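Local coordinates for periplasmic binding protein/LacI transcriptional regulator (Clostridium phytofermentans, PDB 3BRS), which probably binds a sugar in the cleft between its two lobes, as periplasmic binding proteins do, and serves sugar uptake, at residues E41-E46 with I58-K63; P66-L71 with K259-E264; G121-N126 with K219-D224; V136-F139 with T145-D148; E183-Y188 with M212-K217. All blocks are in the same frame, centred on the assembly; numbering follows the deposited sequence. Where two conformers were deposited one is given.

Interaction 1. Residues E41-E46 with I58-K63; sequences EFMAPE and IEEAIK
Met43 meets Glu60 and Ala61 in a small, largely apolar packing contact between the end of a strand and the helix that follows it. Strand 39-42 is the outermost strand at one side of a parallel sheet. Met43 comes just after it and still bonds to Cys10 of the next strand through its backbone. Helix 51-63 then covers this part of the sheet, within the beta-alpha-beta crossover that leads to strand 68-71. The closest pair of CA atoms, Met43 and Ala61, lies 8.1 Å apart.

The methionine spans that gap. Its CB points toward the helix, and the chain runs straight through chi2 before bending at chi3 (59°). The sulfur stops beside the helix backbone, with Met43 SD 4.1 Å from Ala61 CA. The bend carries the terminal methyl on to Glu60. There Met43 CE touches the base of the side chain, 3.6 Å from Glu60 CB, and also its carboxylate, 3.5 Å from Glu60 OE1. The two side chains cross at a slant. Leu57, Ile9 and Arg64 also touch Met43.

No hydrogen bond joins the two segments. The thioether sits against carbon, since Met43 SD faces CA and CB of Ala61. Glu60 is exposed and lends its CB to the packing. The contact therefore passes from buried apolar packing at Ala61 to a solvent-side methyl-carboxylate contact at Glu60.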
# COMPACT_ATOMS: atom_id res chain seq x y z
N GLU A 41 5.60 20.32 3.24
CA GLU A 41 5.96 19.67 4.50
C GLU A 41 5.39 18.20 4.51
O GLU A 41 4.41 17.91 3.81
CB GLU A 41 5.51 20.55 5.71
CG GLU A 41 6.17 22.01 5.86
CD GLU A 41 5.51 22.92 6.97
OE1 GLU A 41 4.34 22.62 7.45
OE2 GLU A 41 6.16 23.96 7.42
N PHE A 42 6.03 17.27 5.26
CA PHE A 42 5.50 15.92 5.61
C PHE A 42 5.17 15.74 7.10
O PHE A 42 5.84 16.30 7.95
CB PHE A 42 6.52 14.89 5.21
CG PHE A 42 6.82 14.90 3.75
CD1 PHE A 42 6.08 14.09 2.87
CD2 PHE A 42 7.79 15.73 3.23
CE1 PHE A 42 6.34 14.07 1.44
CE2 PHE A 42 8.04 15.74 1.80
CZ PHE A 42 7.28 14.90 0.92
N MET A 43 4.09 15.06 7.40
CA MET A 43 3.66 14.81 8.76
C MET A 43 3.17 13.36 8.66
O MET A 43 2.54 13.06 7.68
CB MET A 43 2.45 15.73 9.16
CG MET A 43 2.65 17.29 8.97
SD MET A 43 1.23 18.26 9.58
CE MET A 43 0.93 17.98 11.32
N ALA A 44 3.44 12.47 9.63
CA ALA A 44 3.02 11.09 9.51
C ALA A 44 3.13 10.54 10.92
O ALA A 44 3.95 11.05 11.72
CB ALA A 44 3.94 10.28 8.52
N PRO A 45 2.26 9.56 11.25
CA PRO A 45 2.46 8.88 12.57
C PRO A 45 3.68 7.99 12.46
O PRO A 45 4.39 7.92 11.38
CB PRO A 45 1.24 8.01 12.68
CG PRO A 45 0.26 8.57 11.60
CD PRO A 45 1.09 9.03 10.53
N GLU A 46 3.93 7.30 13.55
CA GLU A 46 5.06 6.41 13.59
C GLU A 46 4.74 5.05 13.12
O GLU A 46 5.62 4.33 12.73
CB GLU A 46 5.79 6.42 14.95
CG GLU A 46 6.42 7.79 15.24
CD GLU A 46 7.08 7.82 16.59
OE1 GLU A 46 6.43 7.36 17.57
OE2 GLU A 46 8.23 8.29 16.67
N ILE A 58 -3.89 15.39 10.65
CA ILE A 58 -4.73 16.14 9.71
C ILE A 58 -5.32 17.36 10.35
O ILE A 58 -5.30 18.41 9.75
CB ILE A 58 -5.91 15.26 9.20
CG1 ILE A 58 -5.37 14.09 8.36
CG2 ILE A 58 -6.98 16.12 8.53
CD1 ILE A 58 -6.36 12.80 8.32
N GLU A 59 -5.90 17.24 11.55
CA GLU A 59 -6.43 18.42 12.18
C GLU A 59 -5.32 19.54 12.26
O GLU A 59 -5.57 20.74 11.92
CB GLU A 59 -7.01 18.06 13.56
CG GLU A 59 -8.29 17.21 13.55
CD GLU A 59 -8.70 16.68 15.00
OE1 GLU A 59 -8.80 15.41 15.22
OE2 GLU A 59 -8.89 17.53 15.91
N GLU A 60 -4.12 19.14 12.73
CA GLU A 60 -2.93 20.01 12.82
C GLU A 60 -2.59 20.59 11.42
O GLU A 60 -2.19 21.78 11.31
CB GLU A 60 -1.72 19.24 13.39
CG GLU A 60 -1.75 18.92 14.92
CD GLU A 60 -0.67 17.84 15.41
OE1 GLU A 60 0.38 17.65 14.72
OE2 GLU A 60 -0.90 17.19 16.49
N ALA A 61 -2.69 19.76 10.38
CA ALA A 61 -2.40 20.14 8.97
C ALA A 61 -3.32 21.31 8.56
O ALA A 61 -2.88 22.35 8.10
CB ALA A 61 -2.64 18.89 7.98
N ILE A 62 -4.60 21.13 8.83
CA ILE A 62 -5.64 22.11 8.56
C ILE A 62 -5.36 23.45 9.25
O ILE A 62 -5.50 24.47 8.61
CB ILE A 62 -7.02 21.63 9.01
CG1 ILE A 62 -7.49 20.42 8.16
CG2 ILE A 62 -8.08 22.83 9.01
CD1 ILE A 62 -8.60 19.67 8.85
N LYS A 63 -4.97 23.43 10.52
CA LYS A 63 -4.55 24.67 11.21
C LYS A 63 -3.27 25.32 10.70
O LYS A 63 -3.03 26.49 10.96
CB LYS A 63 -4.42 24.47 12.71
CG LYS A 63 -5.61 23.82 13.40
CD LYS A 63 -6.72 24.80 13.69
CE LYS A 63 -7.62 24.31 14.87
NZ LYS A 63 -8.62 25.34 15.41

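Interaction 2. Residues P66-L71 with K259-E264; sequences PDVILL and KLLKKE
Leu261 reaches from helix 246-262 to Asp67 and Val68 with both of its methyls. All three residues have CB directed toward the opposite segment. Leu261 CD1 lies 3.9 Å from Asp67 CB and equally close to the carbonyl oxygen of Asp67. It also comes near the valine, 4.0 Å from Val68 CG2. The other branch meets only the valine of the two, with Leu261 CD2 3.9 Å from Val68 CG2. The valine methyl thus faces the fork of the leucine. Val68 was modelled in two conformers, so this half of the contact holds for one of them and is less certain. In the leucine, chi1 (-105°) is well off a staggered value and chi2 (19°) is nearly eclipsed. The exact placing of its two methyls is therefore less certain than the contact itself.

The contact joins the start of strand 68-71 to the last turn of helix 246-262, on a parallel sheet with helices on both faces, as in type I periplasmic binding proteins. Val68 faces helix 246-262, and the next residue, Ile69, faces helix 51-63 on the other side. Lys92 of strand 92-96 and Tyr6 also touch Leu261.

The carboxylate of Asp67 turns to the start of the neighbouring strand 7-11, where OD2 accepts a hydrogen bond from the backbone N of Tyr7. The helix ends in a Schellman motif: Lys263 has a positive phi (71°), and Glu264 N bonds back to Lys259 O at 3.1 Å. A salt bridge spans the same turn, with Lys259 NZ 3.1 Å from Glu264 OE2. The ammonium approaches from above the carboxylate plane.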
# COMPACT_ATOMS: atom_id res chain seq x y z
N PRO A 66 -2.47 25.26 4.77
CA PRO A 66 -1.86 24.91 3.44
C PRO A 66 -2.92 25.11 2.30
O PRO A 66 -4.14 25.32 2.58
CB PRO A 66 -1.54 23.46 3.61
CG PRO A 66 -2.85 23.00 4.53
CD PRO A 66 -2.98 24.11 5.53
N ASP A 67 -2.49 25.08 1.05
CA ASP A 67 -3.39 25.15 -0.07
C ASP A 67 -3.94 23.75 -0.38
O ASP A 67 -5.06 23.59 -0.89
CB ASP A 67 -2.57 25.66 -1.26
CG ASP A 67 -2.25 27.14 -1.15
OD1 ASP A 67 -3.18 27.95 -0.89
OD2 ASP A 67 -1.06 27.46 -1.28
N VAL A 68 -3.16 22.73 -0.04
CA VAL A 68 -3.43 21.33 -0.44
C VAL A 68 -2.99 20.41 0.66
O VAL A 68 -1.95 20.65 1.26
CB VAL A 68 -2.62 20.90 -1.71
CG1 VAL A 68 -2.91 19.41 -2.06
CG2 VAL A 68 -2.90 21.81 -2.93
N ILE A 69 -3.73 19.36 0.92
CA ILE A 69 -3.18 18.31 1.78
C ILE A 69 -3.19 17.05 0.93
O ILE A 69 -4.22 16.75 0.29
CB ILE A 69 -4.11 18.11 2.98
CG1 ILE A 69 -3.75 19.09 4.12
CG2 ILE A 69 -4.18 16.60 3.42
CD1 ILE A 69 -4.99 19.27 5.16
N LEU A 70 -2.07 16.32 0.87
CA LEU A 70 -2.06 15.01 0.18
C LEU A 70 -2.14 13.92 1.25
O LEU A 70 -1.35 13.96 2.18
CB LEU A 70 -0.78 14.78 -0.64
CG LEU A 70 -0.50 15.84 -1.68
CD1 LEU A 70 0.12 17.06 -1.05
CD2 LEU A 70 0.46 15.19 -2.57
N LEU A 71 -3.00 12.90 1.11
CA LEU A 71 -3.27 12.13 2.27
C LEU A 71 -3.32 10.72 1.86
O LEU A 71 -4.05 10.42 0.90
CB LEU A 71 -4.62 12.57 2.89
CG LEU A 71 -5.19 11.67 3.97
CD1 LEU A 71 -4.25 11.56 5.22
CD2 LEU A 71 -6.60 12.19 4.34
N LYS A 259 -3.00 21.53 -10.89
CA LYS A 259 -4.09 21.76 -11.80
C LYS A 259 -5.28 22.26 -11.04
O LYS A 259 -5.86 23.28 -11.42
CB LYS A 259 -4.40 20.52 -12.60
CG LYS A 259 -3.18 20.11 -13.37
CD LYS A 259 -3.52 19.72 -14.75
CE LYS A 259 -2.29 19.79 -15.62
NZ LYS A 259 -2.72 20.43 -16.89
N LEU A 260 -5.58 21.63 -9.92
CA LEU A 260 -6.77 22.04 -9.15
C LEU A 260 -6.70 23.49 -8.70
O LEU A 260 -7.69 24.19 -8.75
CB LEU A 260 -6.92 21.21 -7.88
CG LEU A 260 -6.91 19.71 -7.99
CD1 LEU A 260 -6.82 19.10 -6.58
CD2 LEU A 260 -8.20 19.26 -8.73
N LEU A 261 -5.54 23.89 -8.20
CA LEU A 261 -5.34 25.25 -7.72
C LEU A 261 -5.39 26.24 -8.87
O LEU A 261 -5.79 27.37 -8.66
CB LEU A 261 -3.98 25.34 -7.06
CG LEU A 261 -3.67 25.42 -5.57
CD1 LEU A 261 -4.69 24.99 -4.49
CD2 LEU A 261 -2.47 24.62 -5.53
N LYS A 262 -4.90 25.85 -10.06
CA LYS A 262 -5.12 26.59 -11.33
C LYS A 262 -6.59 26.50 -11.87
O LYS A 262 -6.95 27.15 -12.83
CB LYS A 262 -4.18 26.10 -12.43
CG LYS A 262 -2.93 26.87 -12.59
CD LYS A 262 -1.79 26.21 -11.89
CE LYS A 262 -0.47 26.69 -12.48
NZ LYS A 262 -0.30 26.21 -13.90
N LYS A 263 -7.44 25.71 -11.25
CA LYS A 263 -8.85 25.74 -11.67
C LYS A 263 -9.00 25.09 -13.05
O LYS A 263 -9.85 25.48 -13.87
CB LYS A 263 -9.36 27.20 -11.70
CG LYS A 263 -9.47 27.84 -10.35
CD LYS A 263 -10.80 27.56 -9.64
CE LYS A 263 -10.82 28.34 -8.31
NZ LYS A 263 -10.42 29.80 -8.49
N GLU A 264 -8.16 24.09 -13.28
CA GLU A 264 -7.96 23.45 -14.54
C GLU A 264 -8.38 21.93 -14.45
O GLU A 264 -8.49 21.39 -13.34
CB GLU A 264 -6.52 23.81 -14.96
CG GLU A 264 -5.83 23.00 -15.96
CD GLU A 264 -4.46 23.61 -16.25
OE1 GLU A 264 -4.01 24.49 -15.46
OE2 GLU A 264 -3.84 23.25 -17.29

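Interaction 3. Residues G121-N126 with K219-D224; sequences GAVTKN and KLVCID
Thr124 on helix 113-127 and Val221 on strand 219-224 bring their CA atoms to 7.6 Å, the nearest approach of the two backbones. The helix lies on one face of the sheet here. Its regular bonding continues through the contact, as in the bond from Lys125 N to Gly121 O (2.8 Å).

Val221 provides the whole strand side. Its CB points toward the helix, and each methyl takes a different partner. CG1 lies anti to the carbonyl carbon (chi1 -66°) and meets Val123, just before Thr124, with Val221 CG1 4.1 Å from Val123 CG1. These two valine side chains run antiparallel alongside one another. CG2 stands between the backbone N and the carbonyl carbon and reaches the threonine, with Val221 CG2 3.6 Å from Thr124 OG1. That hydroxyl is not left without a partner: it is bonded to the carbonyl oxygen of Ile120, one turn earlier. A polar atom can thus sit against a methyl in a buried place.

The packing continues on the same face. Ile120 and Leu127 of the helix also touch Val221, and Val193 and Val195 of the adjacent strand 191-196 pack on Thr124. The residues flanking Val221 turn the other way. Leu220 meets Ala205 and Ala206, and Cys222 meets Ala202, so helix 199-211 covers the opposite face of the sheet.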
# COMPACT_ATOMS: atom_id res chain seq x y z
N GLY A 121 -2.93 -13.32 -7.66
CA GLY A 121 -3.82 -14.48 -7.49
C GLY A 121 -3.63 -15.48 -8.60
O GLY A 121 -3.63 -16.70 -8.37
N ALA A 122 -3.49 -14.97 -9.82
CA ALA A 122 -3.39 -15.86 -11.00
C ALA A 122 -2.08 -16.57 -11.03
O ALA A 122 -2.03 -17.73 -11.41
CB ALA A 122 -3.67 -15.15 -12.31
N VAL A 123 -0.99 -15.92 -10.63
CA VAL A 123 0.29 -16.65 -10.48
C VAL A 123 0.13 -17.81 -9.44
O VAL A 123 0.57 -18.92 -9.68
CB VAL A 123 1.43 -15.64 -10.02
CG1 VAL A 123 2.68 -16.40 -9.52
CG2 VAL A 123 1.80 -14.66 -11.16
N THR A 124 -0.52 -17.51 -8.30
CA THR A 124 -0.68 -18.43 -7.19
C THR A 124 -1.55 -19.61 -7.61
O THR A 124 -1.25 -20.75 -7.26
CB THR A 124 -1.25 -17.76 -5.91
OG1 THR A 124 -0.48 -16.60 -5.54
CG2 THR A 124 -1.13 -18.73 -4.76
N LYS A 125 -2.62 -19.35 -8.37
CA LYS A 125 -3.45 -20.45 -8.94
C LYS A 125 -2.60 -21.38 -9.74
O LYS A 125 -2.74 -22.58 -9.61
CB LYS A 125 -4.52 -19.85 -9.85
CG LYS A 125 -5.65 -20.78 -10.30
CD LYS A 125 -6.65 -19.92 -11.01
CE LYS A 125 -7.94 -20.66 -11.37
NZ LYS A 125 -8.70 -19.85 -12.40
N ASN A 126 -1.69 -20.88 -10.56
CA ASN A 126 -0.87 -21.81 -11.30
C ASN A 126 0.09 -22.62 -10.37
O ASN A 126 0.33 -23.80 -10.60
CB ASN A 126 -0.10 -21.07 -12.35
CG ASN A 126 0.68 -21.98 -13.27
OD1 ASN A 126 0.16 -22.94 -13.85
ND2 ASN A 126 1.94 -21.67 -13.45
N LYS A 219 7.10 -21.70 -1.51
CA LYS A 219 7.29 -20.52 -2.35
C LYS A 219 6.45 -19.29 -1.90
O LYS A 219 5.38 -19.42 -1.31
CB LYS A 219 6.95 -20.88 -3.77
CG LYS A 219 8.02 -21.80 -4.45
CD LYS A 219 7.36 -22.36 -5.72
CE LYS A 219 8.13 -23.45 -6.43
NZ LYS A 219 7.15 -24.46 -6.95
N LEU A 220 7.01 -18.13 -2.23
CA LEU A 220 6.58 -16.86 -1.78
C LEU A 220 6.38 -15.97 -2.99
O LEU A 220 7.20 -15.90 -3.94
CB LEU A 220 7.60 -16.28 -0.79
CG LEU A 220 7.45 -14.84 -0.24
CD1 LEU A 220 6.13 -14.61 0.56
CD2 LEU A 220 8.64 -14.47 0.62
N VAL A 221 5.23 -15.33 -2.98
CA VAL A 221 4.88 -14.34 -3.98
C VAL A 221 4.37 -13.14 -3.18
O VAL A 221 3.91 -13.29 -2.01
CB VAL A 221 3.74 -14.87 -4.93
CG1 VAL A 221 4.24 -16.05 -5.76
CG2 VAL A 221 2.56 -15.33 -4.16
N CYS A 222 4.46 -11.94 -3.77
CA CYS A 222 4.03 -10.72 -3.03
C CYS A 222 3.73 -9.59 -3.97
O CYS A 222 4.19 -9.54 -5.13
CB CYS A 222 5.12 -10.22 -2.04
SG CYS A 222 6.73 -9.94 -2.95
N ILE A 223 2.99 -8.65 -3.42
CA ILE A 223 2.91 -7.26 -3.88
C ILE A 223 3.94 -6.44 -3.07
O ILE A 223 3.97 -6.49 -1.83
CB ILE A 223 1.51 -6.66 -3.71
CG1 ILE A 223 0.48 -7.52 -4.47
CG2 ILE A 223 1.50 -5.20 -4.18
CD1 ILE A 223 -1.03 -7.26 -4.04
N ASP A 224 4.81 -5.71 -3.80
CA ASP A 224 5.98 -5.11 -3.20
C ASP A 224 6.16 -3.66 -3.57
O ASP A 224 5.60 -3.14 -4.57
CB ASP A 224 7.21 -5.95 -3.57
CG ASP A 224 8.50 -5.46 -2.92
OD1 ASP A 224 8.47 -5.18 -1.69
OD2 ASP A 224 9.53 -5.38 -3.65

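Interaction 4. Residues V136-F139 with T145-D148; sequences VISF and TAMD
Phe139 and Ala146 bring their CA atoms to 6.4 Å, where strand 133-138 ends and the first turn of helix 144-157 begins. Phe139 CG stands between the backbone N and the carbonyl carbon (chi1 50°), and the ring swings toward the helix. Ala146 CB then lies over one face in a CH-pi contact, 3.9 Å from the ring centroid and 13° off its normal. Thr145 comes from another side: its OG1 is at the ring edge, in the ring plane, 3.3 Å from Phe139 CE2. The helix backbone is close as well, with Phe139 CZ 3.3 Å from Ala146 N. That N-H is taken by Ser143 OG. On the strand, Ser138 OG touches Ala146 CB at 3.9 Å and binds a water, which gives a weak hydrogen bond to Ala146 O.

The strand passes here into the helix of the beta-alpha-beta unit 133-138, 144-157, 164-169. Thr145 touches Asp97 and bonds weakly to Lys13, both of the other lobe, so it probably borders the cleft. One aromatic ring thus receives a methyl on its face and a hydroxyl oxygen at its hydrogen-bearing edge. That pairing suits the ring's charge distribution.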
# COMPACT_ATOMS: atom_id res chain seq x y z
N VAL A 136 -1.73 -16.51 3.68
CA VAL A 136 -1.57 -15.08 3.41
C VAL A 136 -1.16 -14.22 4.60
O VAL A 136 -1.76 -14.27 5.70
CB VAL A 136 -2.86 -14.47 2.88
CG1 VAL A 136 -2.72 -13.03 2.36
CG2 VAL A 136 -3.47 -15.35 1.80
N ILE A 137 -0.15 -13.41 4.38
CA ILE A 137 0.20 -12.35 5.33
C ILE A 137 -0.21 -11.01 4.70
O ILE A 137 0.40 -10.49 3.65
CB ILE A 137 1.70 -12.29 5.71
CG1 ILE A 137 2.25 -13.62 6.21
CG2 ILE A 137 1.89 -11.17 6.84
CD1 ILE A 137 1.33 -14.27 7.38
N SER A 138 -1.23 -10.45 5.35
CA SER A 138 -1.68 -9.09 5.08
C SER A 138 -1.10 -8.12 6.09
O SER A 138 -0.32 -8.49 7.00
CB SER A 138 -3.19 -9.00 5.03
OG SER A 138 -3.53 -7.79 4.35
N PHE A 139 -1.43 -6.86 5.88
CA PHE A 139 -0.93 -5.78 6.66
C PHE A 139 -2.08 -5.15 7.51
O PHE A 139 -2.49 -5.72 8.55
CB PHE A 139 -0.14 -4.78 5.81
CG PHE A 139 -0.80 -4.26 4.53
CD1 PHE A 139 -0.96 -5.11 3.40
CD2 PHE A 139 -1.06 -2.91 4.36
CE1 PHE A 139 -1.52 -4.65 2.15
CE2 PHE A 139 -1.59 -2.39 3.14
CZ PHE A 139 -1.80 -3.27 1.98
N THR A 145 -6.02 -0.16 0.66
CA THR A 145 -5.02 -0.93 -0.19
C THR A 145 -4.96 -2.44 0.29
O THR A 145 -4.93 -3.35 -0.54
CB THR A 145 -3.63 -0.35 -0.15
OG1 THR A 145 -3.21 -0.21 1.24
CG2 THR A 145 -3.64 0.93 -0.81
N ALA A 146 -5.06 -2.71 1.60
CA ALA A 146 -5.10 -4.16 2.04
C ALA A 146 -6.34 -4.87 1.53
O ALA A 146 -6.26 -6.01 1.10
CB ALA A 146 -5.11 -4.31 3.60
N MET A 147 -7.50 -4.21 1.71
CA MET A 147 -8.78 -4.74 1.25
C MET A 147 -8.78 -5.02 -0.20
O MET A 147 -9.34 -6.01 -0.58
CB MET A 147 -9.95 -3.77 1.57
CG MET A 147 -9.93 -3.10 3.03
SD MET A 147 -11.21 -1.85 3.56
CE MET A 147 -12.56 -2.43 2.57
N ASP A 148 -8.29 -4.09 -1.03
CA ASP A 148 -8.37 -4.25 -2.49
C ASP A 148 -7.45 -5.41 -2.95
O ASP A 148 -7.80 -6.20 -3.77
CB ASP A 148 -8.00 -2.94 -3.27
CG ASP A 148 -9.11 -1.85 -3.22
OD1 ASP A 148 -10.18 -2.07 -2.64
OD2 ASP A 148 -8.88 -0.73 -3.74
O HOH W 1 -6.30 -7.54 3.39

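Interaction 5. Residues E183-Y188 with M212-K217; sequences ELLTKY and MSLEAK
Met212 stays anti at chi2 (-179°), and a turn of 82° about the next bond brings its terminal methyl round against Leu185 and Thr186 on helix 174-187. Met212 CE lies 3.9 Å from Leu185 CB and 4.1 Å from Thr186 OG1. The methionine and threonine side chains cross at about a right angle. Leu185 and Leu214 share a conformation, each with CG anti to its carbonyl carbon. They lie side by side, pointing opposite ways, and touch through one branch each, with Leu185 CD1 3.8 Å from Leu214 CD1.

The last turn of helix 174-187 is thereby packed against the loop between helix 199-211 and strand 219-224. Ser213, between the two contact residues of the loop, closes the preceding helix in a Schellman motif. Farther on, the loop makes a turn of its own, with Lys217 N bonded to Leu214 O at 2.8 Å. Leu185 continues inward to Ile191 and Met194 of strand 191-196 and to Val218.

No hydrogen bond crosses between the segments. The hydroxyl of Thr186 is bonded to the carbonyl oxygen of Val182 in its own helix. What joins helix and loop is therefore dispersion between leucine and methionine carbons, with the Met212 methyl also resting against the Thr186 hydroxyl oxygen at the exposed side.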
# COMPACT_ATOMS: atom_id res chain seq x y z
N GLU A 183 3.63 -19.03 12.66
CA GLU A 183 2.40 -19.67 13.18
C GLU A 183 1.64 -20.43 12.09
O GLU A 183 1.28 -21.60 12.26
CB GLU A 183 1.49 -18.64 13.87
CG GLU A 183 0.10 -19.18 14.26
CD GLU A 183 -0.75 -18.16 15.02
OE1 GLU A 183 -0.75 -16.95 14.63
OE2 GLU A 183 -1.40 -18.55 16.03
N LEU A 184 1.44 -19.80 10.95
CA LEU A 184 0.75 -20.48 9.86
C LEU A 184 1.48 -21.71 9.36
O LEU A 184 0.84 -22.74 9.17
CB LEU A 184 0.51 -19.55 8.65
CG LEU A 184 -0.69 -18.62 8.48
CD1 LEU A 184 -1.08 -17.91 9.77
CD2 LEU A 184 -0.38 -17.62 7.37
N LEU A 185 2.79 -21.61 9.08
CA LEU A 185 3.48 -22.79 8.55
C LEU A 185 3.67 -23.92 9.61
O LEU A 185 3.82 -25.09 9.27
CB LEU A 185 4.81 -22.44 7.92
CG LEU A 185 4.73 -21.57 6.70
CD1 LEU A 185 6.13 -21.12 6.28
CD2 LEU A 185 4.04 -22.24 5.53
N THR A 186 3.58 -23.56 10.88
CA THR A 186 3.46 -24.58 11.92
C THR A 186 2.11 -25.29 11.91
O THR A 186 2.03 -26.52 12.09
CB THR A 186 3.75 -23.99 13.26
OG1 THR A 186 5.09 -23.51 13.23
CG2 THR A 186 3.70 -25.11 14.32
N LYS A 187 1.05 -24.52 11.72
CA LYS A 187 -0.29 -25.04 11.87
C LYS A 187 -0.82 -25.67 10.61
O LYS A 187 -1.68 -26.55 10.65
CB LYS A 187 -1.23 -23.94 12.35
CG LYS A 187 -2.64 -24.40 12.54
CD LYS A 187 -3.41 -23.44 13.46
CE LYS A 187 -4.82 -23.94 13.70
NZ LYS A 187 -5.35 -23.38 14.97
N TYR A 188 -0.31 -25.24 9.47
CA TYR A 188 -0.74 -25.81 8.21
C TYR A 188 0.49 -26.24 7.40
O TYR A 188 1.00 -25.49 6.56
CB TYR A 188 -1.66 -24.86 7.42
CG TYR A 188 -2.73 -24.14 8.26
CD1 TYR A 188 -3.94 -24.76 8.55
CD2 TYR A 188 -2.54 -22.86 8.75
CE1 TYR A 188 -4.92 -24.13 9.31
CE2 TYR A 188 -3.48 -22.26 9.53
CZ TYR A 188 -4.69 -22.91 9.81
OH TYR A 188 -5.71 -22.36 10.57
N MET A 212 13.15 -21.28 8.93
CA MET A 212 12.46 -22.55 9.08
C MET A 212 13.10 -23.56 8.17
O MET A 212 12.77 -24.71 8.23
CB MET A 212 10.94 -22.36 8.82
CG MET A 212 10.21 -21.70 10.04
SD MET A 212 8.45 -21.48 9.81
CE MET A 212 7.84 -23.11 10.21
N SER A 213 14.04 -23.14 7.32
CA SER A 213 14.63 -24.05 6.30
C SER A 213 13.57 -24.67 5.38
O SER A 213 13.67 -25.83 5.00
CB SER A 213 15.49 -25.11 6.94
OG SER A 213 16.68 -24.52 7.43
N LEU A 214 12.59 -23.85 4.98
CA LEU A 214 11.49 -24.24 4.08
C LEU A 214 11.63 -23.71 2.65
O LEU A 214 10.69 -23.79 1.87
CB LEU A 214 10.18 -23.70 4.68
CG LEU A 214 9.76 -24.49 5.91
CD1 LEU A 214 8.48 -24.06 6.62
CD2 LEU A 214 9.62 -25.94 5.42
N GLU A 215 12.80 -23.19 2.29
CA GLU A 215 12.90 -22.38 1.06
C GLU A 215 12.77 -23.17 -0.25
O GLU A 215 12.60 -22.58 -1.34
CB GLU A 215 14.13 -21.41 1.07
CG GLU A 215 15.44 -21.97 0.46
CD GLU A 215 16.10 -23.09 1.29
OE1 GLU A 215 15.78 -23.21 2.52
OE2 GLU A 215 16.94 -23.84 0.71
N ALA A 216 12.79 -24.49 -0.15
CA ALA A 216 12.52 -25.25 -1.35
C ALA A 216 11.30 -26.10 -1.14
O ALA A 216 11.03 -26.96 -1.94
CB ALA A 216 13.71 -26.07 -1.76
N LYS A 217 10.56 -25.85 -0.06
CA LYS A 217 9.23 -26.42 0.09
C LYS A 217 8.12 -25.38 -0.06
O LYS A 217 7.08 -25.68 -0.63
CB LYS A 217 9.11 -27.14 1.43
CG LYS A 217 9.61 -28.59 1.38
CD LYS A 217 9.61 -29.24 2.75
CE LYS A 217 11.03 -29.53 3.28
NZ LYS A 217 11.03 -30.13 4.68

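The contacts divide between two sheets. Interactions 1 and 2 lie on the parallel sheet of one lobe, and interactions 3, 4 and 5 on or beside the mixed sheet of the other. Interactions 1 and 2 touch directly: Ala61 CB packs on Ile69 CD1 at 3.7 Å. Interactions 4 and 5 also touch, with Ile137 CD1 3.8 Å from Leu184 CD2. Interactions 3 and 4 have centres about 13 Å apart and share a sheet without touching. Interactions 2 and 5 are the most distant pair, with centres about 48 Å apart. Interaction 4 lies nearest the middle, its centre about 8 Å from that of the chain, where the sugar cleft of this family would be expected. The other four lie farther out.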